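Local coordinates for SCO family protein (Aquifex aeolicus, PDB 3ME7), which probably takes part in electron transfer and copper handling as a thioredoxin-like member of the SCO1/2 family, with a redox-active disulfide, at residues Asn25-Pro30 with Pro135-Lys140. Sequence-based numbering, arbitrary orientation.
Sequences NLKGKP and PELQIK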
ATOM      1  N   ASN A  25      10.521  -4.368  -8.992  1.00 12.66           N
ATOM      2  CA  ASN A  25      10.598  -3.404 -10.098  1.00 13.32           C
ATOM      3  C   ASN A  25      10.342  -1.970  -9.638  1.00 13.08           C
ATOM      4  O   ASN A  25      10.630  -1.010 -10.362  1.00 13.49           O
ATOM      5  CB  ASN A  25       9.616  -3.758 -11.219  1.00 14.56           C
ATOM      6  CG  ASN A  25       9.885  -5.128 -11.839  1.00 14.25           C
ATOM      7  OD1 ASN A  25       8.960  -5.790 -12.324  1.00 16.49           O
ATOM      8  ND2 ASN A  25      11.141  -5.567 -11.822  1.00 15.45           N
ATOM      9  N   LEU A  26       9.797  -1.838  -8.436  1.00 12.12           N
ATOM     10  CA  LEU A  26       9.505  -0.532  -7.837  1.00 12.69           C
ATOM     11  C   LEU A  26      10.604  -0.062  -6.909  1.00 12.09           C
ATOM     12  O   LEU A  26      10.483   1.015  -6.324  1.00 12.42           O
ATOM     13  CB  LEU A  26       8.191  -0.563  -7.043  1.00 13.99           C
ATOM     14  CG  LEU A  26       6.878  -0.938  -7.765  1.00 13.25           C
ATOM     15  CD1 LEU A  26       5.730  -0.940  -6.773  1.00 15.69           C
ATOM     16  CD2 LEU A  26       6.568  -0.003  -8.907  1.00 16.15           C
ATOM     17  N   LYS A  27      11.669  -0.849  -6.754  1.00 11.13           N
ATOM     18  CA  LYS A  27      12.803  -0.396  -5.945  1.00 11.35           C
ATOM     19  C   LYS A  27      13.323   0.948  -6.444  1.00 11.40           C
ATOM     20  O   LYS A  27      13.237   1.252  -7.643  1.00 11.96           O
ATOM     21  CB  LYS A  27      13.932  -1.431  -5.927  1.00 12.12           C
ATOM     22  CG  LYS A  27      13.682  -2.570  -4.960  1.00 13.92           C
ATOM     23  CD  LYS A  27      14.859  -3.549  -4.973  1.00 14.11           C
ATOM     24  CE  LYS A  27      14.530  -4.797  -4.196  1.00 15.34           C
ATOM     25  NZ  LYS A  27      15.659  -5.773  -4.190  1.00 16.24           N
ATOM     26  N   GLY A  28      13.883   1.727  -5.527  1.00 11.29           N
ATOM     27  CA  GLY A  28      14.553   2.987  -5.897  1.00 11.57           C
ATOM     28  C   GLY A  28      13.831   4.225  -5.398  1.00 12.82           C
ATOM     29  O   GLY A  28      14.372   5.330  -5.455  1.00 13.69           O
ATOM     30  N   LYS A  29      12.598   4.043  -4.917  1.00 12.38           N
ATOM     31  CA  LYS A  29      11.824   5.105  -4.268  1.00 12.73           C
ATOM     32  C   LYS A  29      11.096   4.477  -3.082  1.00 10.97           C
ATOM     33  O   LYS A  29      10.774   3.268  -3.123  1.00 10.44           O
ATOM     34  CB  LYS A  29      10.743   5.666  -5.206  1.00 14.25           C
ATOM     35  CG  LYS A  29      11.174   6.056  -6.619  1.00 17.97           C
ATOM     36  CD  LYS A  29       9.965   6.574  -7.397  1.00 16.66           C
ATOM     37  CE  LYS A  29      10.288   6.770  -8.869  1.00 17.67           C
ATOM     38  NZ  LYS A  29      11.186   7.927  -9.121  1.00 18.63           N
ATOM     39  N   PRO A  30      10.776   5.281  -2.036  1.00  9.75           N
ATOM     40  CA  PRO A  30       9.876   4.769  -0.998  1.00  9.52           C
ATOM     41  C   PRO A  30       8.528   4.328  -1.582  1.00  9.32           C
ATOM     42  O   PRO A  30       8.078   4.850  -2.621  1.00 10.10           O
ATOM     43  CB  PRO A  30       9.659   5.973  -0.086  1.00  9.23           C
ATOM     44  CG  PRO A  30      10.882   6.813  -0.275  1.00 10.21           C
ATOM     45  CD  PRO A  30      11.194   6.668  -1.740  1.00  9.02           C
ATOM     46  N   PRO A 135      13.298   2.246  -0.279  1.00  9.62           N
ATOM     47  CA  PRO A 135      13.526   1.912  -1.689  1.00 10.00           C
ATOM     48  C   PRO A 135      14.037   0.497  -1.947  1.00 10.23           C
ATOM     49  O   PRO A 135      14.067   0.078  -3.108  1.00 11.43           O
ATOM     50  CB  PRO A 135      14.576   2.946  -2.136  1.00 10.59           C
ATOM     51  CG  PRO A 135      14.341   4.097  -1.229  1.00 15.91           C
ATOM     52  CD  PRO A 135      14.001   3.496   0.095  1.00 10.23           C
ATOM     53  N   GLU A 136      14.461  -0.201  -0.894  1.00 10.55           N
ATOM     54  CA  GLU A 136      14.911  -1.597  -0.983  1.00 10.89           C
ATOM     55  C   GLU A 136      13.851  -2.586  -0.510  1.00 10.30           C
ATOM     56  O   GLU A 136      14.151  -3.759  -0.320  1.00 10.08           O
ATOM     57  CB  GLU A 136      16.184  -1.829  -0.153  1.00 12.66           C
ATOM     58  CG  GLU A 136      17.359  -0.966  -0.544  1.00 25.24           C
ATOM     59  CD  GLU A 136      17.792  -1.193  -1.978  1.00 15.14           C
ATOM     60  OE1 GLU A 136      17.779  -2.361  -2.453  1.00 25.68           O
ATOM     61  OE2 GLU A 136      18.179  -0.196  -2.628  1.00 26.58           O
ATOM     62  N   LEU A 137      12.621  -2.101  -0.319  1.00 10.09           N
ATOM     63  CA  LEU A 137      11.471  -2.924   0.143  1.00 10.54           C
ATOM     64  C   LEU A 137      11.474  -3.298   1.624  1.00 10.46           C
ATOM     65  O   LEU A 137      10.745  -4.196   2.042  1.00 10.80           O
ATOM     66  CB  LEU A 137      11.278  -4.195  -0.706  1.00 10.97           C
ATOM     67  CG  LEU A 137      11.299  -4.032  -2.230  1.00  9.23           C
ATOM     68  CD1 LEU A 137      11.025  -5.400  -2.850  1.00 11.40           C
ATOM     69  CD2 LEU A 137      10.254  -3.011  -2.690  1.00 10.75           C
ATOM     70  N   GLN A 138      12.278  -2.610   2.430  1.00  9.99           N
ATOM     71  CA  GLN A 138      12.280  -2.860   3.856  1.00  9.75           C
ATOM     72  C   GLN A 138      11.139  -2.107   4.516  1.00  9.36           C
ATOM     73  O   GLN A 138      10.915  -0.930   4.229  1.00  8.84           O
ATOM     74  CB  GLN A 138      13.604  -2.409   4.467  1.00 10.97           C
ATOM     75  CG  GLN A 138      13.777  -2.843   5.907  1.00 13.25           C
ATOM     76  CD  GLN A 138      15.174  -2.564   6.435  1.00 12.90           C
ATOM     77  OE1 GLN A 138      15.863  -1.674   5.950  1.00 13.81           O
ATOM     78  NE2 GLN A 138      15.575  -3.305   7.441  1.00 13.79           N
ATOM     79  N   ILE A 139      10.413  -2.781   5.404  1.00  9.72           N
ATOM     80  CA  ILE A 139       9.295  -2.136   6.110  1.00  9.67           C
ATOM     81  C   ILE A 139       9.875  -1.136   7.116  1.00 10.14           C
ATOM     82  O   ILE A 139      10.606  -1.526   8.034  1.00 10.96           O
ATOM     83  CB  ILE A 139       8.413  -3.175   6.820  1.00 10.11           C
ATOM     84  CG1 ILE A 139       7.750  -4.092   5.782  1.00 10.16           C
ATOM     85  CG2 ILE A 139       7.367  -2.465   7.700  1.00  9.06           C
ATOM     86  CD1 ILE A 139       7.231  -5.423   6.374  1.00 10.71           C
ATOM     87  N   LYS A 140       9.550   0.141   6.934  1.00  9.47           N
ATOM     88  CA  LYS A 140      10.133   1.192   7.759  1.00 11.31           C
ATOM     89  C   LYS A 140       9.126   1.848   8.707  1.00 11.69           C
ATOM     90  O   LYS A 140       9.517   2.428   9.709  1.00 12.52           O
ATOM     91  CB  LYS A 140      10.848   2.231   6.901  1.00 13.28           C
ATOM     92  CG  LYS A 140      12.174   1.726   6.290  1.00 15.60           C
ATOM     93  CD  LYS A 140      13.245   1.447   7.379  1.00 16.86           C
ATOM     94  CE  LYS A 140      14.538   0.941   6.790  1.00 17.47           C
ATOM     95  NZ  LYS A 140      15.490   0.384   7.827  1.00 20.22           N
TER
HETATM   96  O   HOH W   1      14.497  -6.204  -1.243  1.00 20.65           O
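Gly-28 N donates to Pro-135 O at 2.9 Å, at an N-H...O angle of 151°, where the loop entering strand 31-36 passes the turn between strands 129-133 and 139-144. The turn links the last two strands of the central sheet in this thioredoxin-like SCO domain; strand 31-36 is the neighbour of 129-133, and the contact lies away from the predicted copper site. Two CA-H...O contacts flank the bond: Lys-27 CA approaches Pro-135 O at 3.1 Å, and Pro-135 CA faces Lys-29 O at 3.4 Å. Three groups of the loop thus meet the Pro-135 backbone. The proline ring lies against the loop: its CB is 3.6 Å from Gly-28 C, and its CG meets the ring of Pro-30, 4.1 Å from CD. At phi 112° a CB on Gly-28 would collide with the carbonyl O of Lys-27, so the position suits a residue without one.

Lys-27 turns its CG anti to the carbonyl carbon (chi1 -80°) and then runs extended across the side chains of Glu-136 and Leu-137. Its methylenes cross Leu-137 at about a right angle, CE resting 3.8 Å from Leu-137 CD1. Behind this aliphatic lid Leu-137 also packs on Leu-23 and Ile-31, while Ser-134 OG accepts hydrogen bonds from the backbone N-H groups of Glu-136 and Gln-138. Were Leu-137 cut back to an alanine, the Lys-27 methylenes would probably lose their apolar support and a gap is likely to open beside Ile-31. The carboxylate of Glu-136 bends back toward the lysine, but the opposite charges stop short of a salt bridge. A water ties the lysine to the turn's backbone: it donates to the main-chain O of Glu-136 at 2.6 Å and accepts a weak hydrogen bond from Lys-27 NZ at 3.2 Å.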